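Local coordinates for Cif-like 1 (Burkholderia cenocepacia, PDB 7JQY), which probably hydrolyses epoxides, as a Cif-like member of the alpha/beta hydrolase fold, and assembles as an octamer, at residues 19-31 with 36-48. The protein carries 1 engineered substitution. Sequence-based numbering, arbitrary orientation.
Sequences PAGFERRFSRRYA and VRLHYVTGGPDDG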
ATOM      1  N   PRO B  19     -24.888   0.612  26.522  1.00 39.21           N
ATOM      2  CA  PRO B  19     -25.831  -0.164  27.332  1.00 41.27           C
ATOM      3  C   PRO B  19     -27.242  -0.078  26.765  1.00 42.21           C
ATOM      4  O   PRO B  19     -27.601   0.869  26.059  1.00 42.93           O
ATOM      5  CB  PRO B  19     -25.738   0.484  28.716  1.00 39.93           C
ATOM      6  CG  PRO B  19     -25.250   1.878  28.450  1.00 39.34           C
ATOM      7  CD  PRO B  19     -24.379   1.802  27.231  1.00 39.99           C
ATOM      8  N   ALA B  20     -28.053  -1.082  27.105  1.00 42.51           N
ATOM      9  CA  ALA B  20     -29.416  -1.168  26.583  1.00 45.69           C
ATOM     10  C   ALA B  20     -30.212   0.094  26.895  1.00 44.74           C
ATOM     11  O   ALA B  20     -30.141   0.628  28.003  1.00 42.60           O
ATOM     12  CB  ALA B  20     -30.125  -2.386  27.173  1.00 47.04           C
ATOM     13  N   GLY B  21     -30.945   0.596  25.897  1.00 48.04           N
ATOM     14  CA  GLY B  21     -31.779   1.765  26.076  1.00 47.20           C
ATOM     15  C   GLY B  21     -31.078   3.097  25.915  1.00 47.36           C
ATOM     16  O   GLY B  21     -31.746   4.138  25.970  1.00 50.22           O
ATOM     17  N   PHE B  22     -29.756   3.102  25.745  1.00 43.70           N
ATOM     18  CA  PHE B  22     -29.029   4.361  25.621  1.00 43.51           C
ATOM     19  C   PHE B  22     -29.532   5.193  24.442  1.00 45.55           C
ATOM     20  O   PHE B  22     -29.606   6.424  24.533  1.00 44.02           O
ATOM     21  CB  PHE B  22     -27.536   4.071  25.477  1.00 40.82           C
ATOM     22  CG  PHE B  22     -26.649   5.285  25.629  1.00 41.08           C
ATOM     23  CD1 PHE B  22     -26.490   6.182  24.583  1.00 37.55           C
ATOM     24  CD2 PHE B  22     -25.943   5.507  26.812  1.00 38.07           C
ATOM     25  CE1 PHE B  22     -25.667   7.287  24.714  1.00 37.73           C
ATOM     26  CE2 PHE B  22     -25.123   6.609  26.949  1.00 37.13           C
ATOM     27  CZ  PHE B  22     -24.987   7.503  25.903  1.00 36.23           C
ATOM     28  N   GLU B  23     -29.882   4.539  23.326  1.00 45.30           N
ATOM     29  CA  GLU B  23     -30.219   5.262  22.096  1.00 48.01           C
ATOM     30  C   GLU B  23     -31.447   6.147  22.253  1.00 49.23           C
ATOM     31  O   GLU B  23     -31.502   7.236  21.673  1.00 49.18           O
ATOM     32  CB  GLU B  23     -30.436   4.288  20.939  1.00 48.18           C
ATOM     33  CG  GLU B  23     -29.158   3.783  20.303  1.00 47.55           C
ATOM     34  CD  GLU B  23     -28.616   2.540  20.980  1.00 52.76           C
ATOM     35  OE1 GLU B  23     -29.115   2.174  22.072  1.00 55.00           O
ATOM     36  OE2 GLU B  23     -27.701   1.912  20.408  1.00 54.57           O
ATOM     37  N   ARG B  24     -32.436   5.699  23.019  1.00 51.21           N
ATOM     38  CA  ARG B  24     -33.687   6.425  23.165  1.00 54.78           C
ATOM     39  C   ARG B  24     -33.565   7.543  24.179  1.00 53.65           C
ATOM     40  O   ARG B  24     -34.441   8.408  24.247  1.00 50.14           O
ATOM     41  CB  ARG B  24     -34.808   5.464  23.584  1.00 55.62           C
ATOM     42  CG  ARG B  24     -35.147   4.497  22.503  1.00 63.67           C
ATOM     43  CD  ARG B  24     -36.096   5.163  21.530  1.00 71.86           C
ATOM     44  NE  ARG B  24     -35.821   4.811  20.139  1.00 78.09           N
ATOM     45  CZ  ARG B  24     -35.043   5.507  19.311  1.00 77.73           C
ATOM     46  NH1 ARG B  24     -34.433   6.616  19.716  1.00 75.19           N
ATOM     47  NH2 ARG B  24     -34.882   5.087  18.061  1.00 80.81           N
ATOM     48  N   ARG B  25     -32.494   7.544  24.965  1.00 48.62           N
ATOM     49  CA  ARG B  25     -32.344   8.551  26.016  1.00 47.43           C
ATOM     50  C   ARG B  25     -31.318   9.670  25.815  1.00 48.10           C
ATOM     51  O   ARG B  25     -31.377  10.680  26.518  1.00 46.72           O
ATOM     52  CB  ARG B  25     -32.089   7.868  27.364  1.00 53.78           C
ATOM     53  CG  ARG B  25     -33.269   7.067  27.887  1.00 57.97           C
ATOM     54  CD  ARG B  25     -32.951   6.434  29.233  1.00 66.18           C
ATOM     55  NE  ARG B  25     -32.508   7.424  30.210  1.00 71.80           N
ATOM     56  CZ  ARG B  25     -33.324   8.098  31.014  1.00 71.97           C
ATOM     57  NH1 ARG B  25     -32.832   8.981  31.874  1.00 68.07           N
ATOM     58  NH2 ARG B  25     -34.632   7.890  30.959  1.00 68.29           N
ATOM     59  N   PHE B  26     -30.385   9.520  24.881  1.00 46.65           N
ATOM     60  CA  PHE B  26     -29.396  10.565  24.707  1.00 41.41           C
ATOM     61  C   PHE B  26     -29.445  11.030  23.269  1.00 43.96           C
ATOM     62  O   PHE B  26     -29.958  10.331  22.395  1.00 44.55           O
ATOM     63  CB  PHE B  26     -28.000  10.069  25.107  1.00 40.31           C
ATOM     64  CG  PHE B  26     -27.899   9.731  26.565  1.00 40.30           C
ATOM     65  CD1 PHE B  26     -27.482  10.682  27.483  1.00 42.99           C
ATOM     66  CD2 PHE B  26     -28.234   8.473  27.023  1.00 40.67           C
ATOM     67  CE1 PHE B  26     -27.392  10.381  28.825  1.00 42.77           C
ATOM     68  CE2 PHE B  26     -28.150   8.165  28.368  1.00 40.59           C
ATOM     69  CZ  PHE B  26     -27.731   9.119  29.268  1.00 39.85           C
ATOM     70  N   SER B  27     -28.895  12.215  23.029  1.00 43.07           N
ATOM     71  CA  SER B  27     -28.967  12.836  21.722  1.00 41.90           C
ATOM     72  C   SER B  27     -27.620  13.450  21.402  1.00 40.75           C
ATOM     73  O   SER B  27     -26.935  13.972  22.283  1.00 41.51           O
ATOM     74  CB  SER B  27     -30.053  13.923  21.663  1.00 43.68           C
ATOM     75  OG  SER B  27     -31.310  13.380  22.000  1.00 46.24           O
ATOM     76  N   ARG B  28     -27.269  13.425  20.124  1.00 39.88           N
ATOM     77  CA  ARG B  28     -26.062  14.077  19.648  1.00 37.69           C
ATOM     78  C   ARG B  28     -26.419  15.499  19.259  1.00 40.39           C
ATOM     79  O   ARG B  28     -27.402  15.727  18.547  1.00 44.20           O
ATOM     80  CB  ARG B  28     -25.455  13.325  18.458  1.00 34.75           C
ATOM     81  CG  ARG B  28     -25.128  11.863  18.749  1.00 37.76           C
ATOM     82  CD  ARG B  28     -24.460  11.224  17.558  1.00 33.25           C
ATOM     83  NE  ARG B  28     -23.605  12.194  16.894  1.00 34.81           N
ATOM     84  CZ  ARG B  28     -23.164  12.076  15.649  1.00 35.57           C
ATOM     85  NH1 ARG B  28     -23.495  11.016  14.924  1.00 38.20           N
ATOM     86  NH2 ARG B  28     -22.399  13.022  15.129  1.00 32.99           N
ATOM     87  N   ARG B  29     -25.608  16.448  19.713  1.00 40.30           N
ATOM     88  CA  ARG B  29     -25.861  17.862  19.505  1.00 38.00           C
ATOM     89  C   ARG B  29     -24.541  18.549  19.197  1.00 38.73           C
ATOM     90  O   ARG B  29     -23.457  18.048  19.521  1.00 34.11           O
ATOM     91  CB  ARG B  29     -26.491  18.500  20.752  1.00 39.78           C
ATOM     92  CG  ARG B  29     -27.959  18.818  20.674  1.00 42.43           C
ATOM     93  CD  ARG B  29     -28.816  17.580  20.761  1.00 47.12           C
ATOM     94  NE  ARG B  29     -30.198  17.890  20.393  1.00 55.61           N
ATOM     95  CZ  ARG B  29     -30.892  17.247  19.456  1.00 54.85           C
ATOM     96  NH1 ARG B  29     -30.402  16.143  18.907  1.00 50.81           N
ATOM     97  NH2 ARG B  29     -32.137  17.617  19.173  1.00 56.53           N
ATOM     98  N   TYR B  30     -24.652  19.724  18.593  1.00 33.81           N
ATOM     99  CA  TYR B  30     -23.513  20.576  18.293  1.00 36.87           C
ATOM    100  C   TYR B  30     -23.716  21.921  18.967  1.00 39.48           C
ATOM    101  O   TYR B  30     -24.848  22.372  19.168  1.00 37.30           O
ATOM    102  CB  TYR B  30     -23.324  20.801  16.789  1.00 36.39           C
ATOM    103  CG  TYR B  30     -22.872  19.592  16.002  1.00 35.56           C
ATOM    104  CD1 TYR B  30     -23.743  18.950  15.127  1.00 35.36           C
ATOM    105  CD2 TYR B  30     -21.576  19.113  16.102  1.00 35.51           C
ATOM    106  CE1 TYR B  30     -23.334  17.842  14.390  1.00 36.30           C
ATOM    107  CE2 TYR B  30     -21.158  18.019  15.373  1.00 35.64           C
ATOM    108  CZ  TYR B  30     -22.039  17.387  14.516  1.00 37.21           C
ATOM    109  OH  TYR B  30     -21.629  16.293  13.786  1.00 37.63           O
ATOM    110  N   ALA B  31     -22.608  22.553  19.333  1.00 41.72           N
ATOM    111  CA  ALA B  31     -22.632  23.911  19.852  1.00 41.32           C
ATOM    112  C   ALA B  31     -21.635  24.728  19.055  1.00 41.30           C
ATOM    113  O   ALA B  31     -20.447  24.401  19.018  1.00 40.73           O
ATOM    114  CB  ALA B  31     -22.299  23.951  21.342  1.00 38.93           C
ATOM    115  N   VAL B  36     -15.199  27.757  16.529  1.00 59.58           N
ATOM    116  CA  VAL B  36     -15.044  26.303  16.646  1.00 50.15           C
ATOM    117  C   VAL B  36     -16.398  25.685  16.998  1.00 46.80           C
ATOM    118  O   VAL B  36     -17.129  26.219  17.841  1.00 48.82           O
ATOM    119  CB  VAL B  36     -14.019  25.955  17.745  1.00 50.49           C
ATOM    120  CG1 VAL B  36     -13.992  24.456  18.036  1.00 42.42           C
ATOM    121  CG2 VAL B  36     -12.642  26.480  17.363  1.00 53.34           C
ATOM    122  N   ARG B  37     -16.749  24.558  16.365  1.00 41.56           N
ATOM    123  CA  ARG B  37     -17.955  23.804  16.724  1.00 40.82           C
ATOM    124  C   ARG B  37     -17.603  22.588  17.579  1.00 39.44           C
ATOM    125  O   ARG B  37     -16.709  21.812  17.221  1.00 38.18           O
ATOM    126  CB  ARG B  37     -18.721  23.356  15.473  1.00 41.65           C
ATOM    127  CG  ARG B  37     -20.024  22.574  15.752  1.00 39.80           C
ATOM    128  CD  ARG B  37     -20.799  22.291  14.450  1.00 37.97           C
ATOM    129  NE  ARG B  37     -20.159  21.212  13.704  1.00 39.42           N
ATOM    130  CZ  ARG B  37     -20.625  20.660  12.587  1.00 41.61           C
ATOM    131  NH1 ARG B  37     -21.764  21.076  12.043  1.00 36.24           N
ATOM    132  NH2 ARG B  37     -19.939  19.678  12.011  1.00 35.11           N
ATOM    133  N   LEU B  38     -18.302  22.431  18.706  1.00 37.40           N
ATOM    134  CA  LEU B  38     -18.108  21.303  19.604  1.00 40.05           C
ATOM    135  C   LEU B  38     -19.304  20.364  19.534  1.00 39.88           C
ATOM    136  O   LEU B  38     -20.456  20.809  19.476  1.00 41.77           O
ATOM    137  CB  LEU B  38     -17.907  21.751  21.059  1.00 38.84           C
ATOM    138  CG  LEU B  38     -16.605  22.470  21.416  1.00 39.10           C
ATOM    139  CD1 LEU B  38     -16.387  22.425  22.924  1.00 39.34           C
ATOM    140  CD2 LEU B  38     -15.410  21.893  20.672  1.00 36.58           C
ATOM    141  N   HIS B  39     -19.012  19.064  19.554  1.00 37.35           N
ATOM    142  CA  HIS B  39     -20.004  18.000  19.580  1.00 33.75           C
ATOM    143  C   HIS B  39     -20.160  17.474  21.001  1.00 37.19           C
ATOM    144  O   HIS B  39     -19.183  17.366  21.748  1.00 34.28           O
ATOM    145  CB  HIS B  39     -19.582  16.876  18.630  1.00 34.54           C
ATOM    146  CG  HIS B  39     -20.410  15.635  18.737  1.00 34.46           C
ATOM    147  ND1 HIS B  39     -19.995  14.526  19.442  1.00 33.79           N
ATOM    148  CD2 HIS B  39     -21.612  15.314  18.202  1.00 35.31           C
ATOM    149  CE1 HIS B  39     -20.914  13.581  19.353  1.00 35.83           C
ATOM    150  NE2 HIS B  39     -21.905  14.034  18.604  1.00 37.48           N
ATOM    151  N   TYR B  40     -21.392  17.156  21.383  1.00 32.73           N
ATOM    152  CA  TYR B  40     -21.631  16.629  22.715  1.00 36.54           C
ATOM    153  C   TYR B  40     -22.865  15.754  22.678  1.00 37.49           C
ATOM    154  O   TYR B  40     -23.707  15.859  21.779  1.00 39.24           O
ATOM    155  CB  TYR B  40     -21.797  17.734  23.775  1.00 39.92           C
ATOM    156  CG  TYR B  40     -22.999  18.639  23.568  1.00 38.19           C
ATOM    157  CD1 TYR B  40     -22.985  19.633  22.592  1.00 39.02           C
ATOM    158  CD2 TYR B  40     -24.147  18.496  24.343  1.00 36.38           C
ATOM    159  CE1 TYR B  40     -24.084  20.464  22.394  1.00 38.35           C
ATOM    160  CE2 TYR B  40     -25.245  19.322  24.154  1.00 40.81           C
ATOM    161  CZ  TYR B  40     -25.208  20.299  23.177  1.00 38.57           C
ATOM    162  OH  TYR B  40     -26.298  21.117  22.985  1.00 45.51           O
ATOM    163  N   VAL B  41     -22.956  14.883  23.670  1.00 34.76           N
ATOM    164  CA  VAL B  41     -24.084  13.979  23.830  1.00 39.22           C
ATOM    165  C   VAL B  41     -24.766  14.339  25.139  1.00 39.56           C
ATOM    166  O   VAL B  41     -24.092  14.524  26.160  1.00 40.59           O
ATOM    167  CB  VAL B  41     -23.622  12.509  23.806  1.00 35.23           C
ATOM    168  CG1 VAL B  41     -24.766  11.564  24.095  1.00 38.06           C
ATOM    169  CG2 VAL B  41     -23.023  12.196  22.451  1.00 36.98           C
ATOM    170  N   THR B  42     -26.090  14.482  25.104  1.00 38.18           N
ATOM    171  CA  THR B  42     -26.808  14.979  26.265  1.00 41.61           C
ATOM    172  C   THR B  42     -28.089  14.188  26.495  1.00 42.48           C
ATOM    173  O   THR B  42     -28.691  13.657  25.557  1.00 45.21           O
ATOM    174  CB  THR B  42     -27.134  16.471  26.134  1.00 43.26           C
ATOM    175  OG1 THR B  42     -27.639  16.946  27.386  1.00 46.86           O
ATOM    176  CG2 THR B  42     -28.173  16.718  25.020  1.00 43.22           C
ATOM    177  N   GLY B  43     -28.478  14.103  27.767  1.00 45.07           N
ATOM    178  CA  GLY B  43     -29.690  13.424  28.197  1.00 45.80           C
ATOM    179  C   GLY B  43     -30.006  13.774  29.640  1.00 47.11           C
ATOM    180  O   GLY B  43     -29.263  14.500  30.307  1.00 44.82           O
ATOM    181  N   GLY B  44     -31.130  13.242  30.123  1.00 47.60           N
ATOM    182  CA  GLY B  44     -31.616  13.569  31.446  1.00 49.27           C
ATOM    183  C   GLY B  44     -32.548  14.772  31.414  1.00 51.24           C
ATOM    184  O   GLY B  44     -32.801  15.355  30.353  1.00 48.95           O
ATOM    185  N   PRO B  45     -33.057  15.179  32.580  1.00 52.67           N
ATOM    186  CA  PRO B  45     -34.019  16.294  32.626  1.00 54.91           C
ATOM    187  C   PRO B  45     -33.397  17.621  32.225  1.00 56.72           C
ATOM    188  O   PRO B  45     -32.284  17.957  32.639  1.00 58.34           O
ATOM    189  CB  PRO B  45     -34.469  16.319  34.092  1.00 56.75           C
ATOM    190  CG  PRO B  45     -34.066  14.989  34.660  1.00 56.66           C
ATOM    191  CD  PRO B  45     -32.846  14.571  33.906  1.00 56.14           C
ATOM    192  N   ASP B  46     -34.149  18.392  31.428  1.00 57.76           N
ATOM    193  CA  ASP B  46     -33.675  19.697  30.974  1.00 60.53           C
ATOM    194  C   ASP B  46     -33.437  20.668  32.126  1.00 59.75           C
ATOM    195  O   ASP B  46     -32.598  21.568  32.011  1.00 63.08           O
ATOM    196  CB  ASP B  46     -34.689  20.331  30.007  1.00 62.28           C
ATOM    197  CG  ASP B  46     -34.791  19.597  28.679  1.00 66.18           C
ATOM    198  OD1 ASP B  46     -33.736  19.274  28.093  1.00 68.23           O
ATOM    199  OD2 ASP B  46     -35.928  19.373  28.201  1.00 65.66           O
ATOM    200  N   ASP B  47     -34.175  20.528  33.226  1.00 58.48           N
ATOM    201  CA  ASP B  47     -34.065  21.460  34.341  1.00 62.30           C
ATOM    202  C   ASP B  47     -33.116  20.988  35.437  1.00 61.13           C
ATOM    203  O   ASP B  47     -32.884  21.737  36.392  1.00 62.10           O
ATOM    204  CB  ASP B  47     -35.449  21.751  34.943  1.00 61.27           C
ATOM    205  CG  ASP B  47     -36.205  20.490  35.317  1.00 65.23           C
ATOM    206  OD1 ASP B  47     -37.327  20.295  34.798  1.00 69.13           O
ATOM    207  OD2 ASP B  47     -35.686  19.699  36.136  1.00 69.38           O
ATOM    208  N   GLY B  48     -32.597  19.764  35.347  1.00 59.28           N
ATOM    209  CA  GLY B  48     -31.788  19.208  36.411  1.00 57.50           C
ATOM    210  C   GLY B  48     -30.412  19.843  36.504  1.00 53.69           C
ATOM    211  O   GLY B  48     -29.955  20.571  35.621  1.00 54.41           O
TER
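Y30 and H39 lie opposite each other in an antiparallel beta hairpin as a non-hydrogen-bonded pair, their rings oblique, and R37 completes the cluster on their side of the sheet. The guanidinium of R37 lies flat on one face of the Y30 ring, planes 17° apart and R37 CZ 3.9 Å from the ring centroid, a cation-pi stack. Tyrosine suits this place because its flat, electron-rich face accepts the guanidinium lying on it. R37 sends CG anti to its backbone N (chi1 -179°) and bends at chi3, which lays CD and NE along the ring, while NH1 and NH2 bond to T199 O and K196 O of the second subunit.

H39 also leans toward the partner strand: its CB meets Y30 CE2 at 3.8 Å, and its NE2 accepts a hydrogen bond from R28 NE at 3.0 Å, tilted by more than 20° from the planes of both groups. Histidine suits the place because NE2 can accept while ND1 probably donates to D82 OD2, a grip on both nitrogens that should fix its rotation.

On the other sheet face, R29 CB sits over the Y40 ring, 3.7 Å from its centroid, a CH-pi contact, and A31 CB touches Y40 CE1 at 4.1 Å. Small A31 can lie close to that ring's edge. Paired backbone bonds join S27 with T42, R29 with Y40 and A31 with L38.

Within the chain, strand 26-32 is an outermost strand of the mixed hydrolase sheet, and strand 37-43 connects it to strand 77-82; helix 68-73 packs on F26 and V41, helix 98-111 on A31, L38 and Y40.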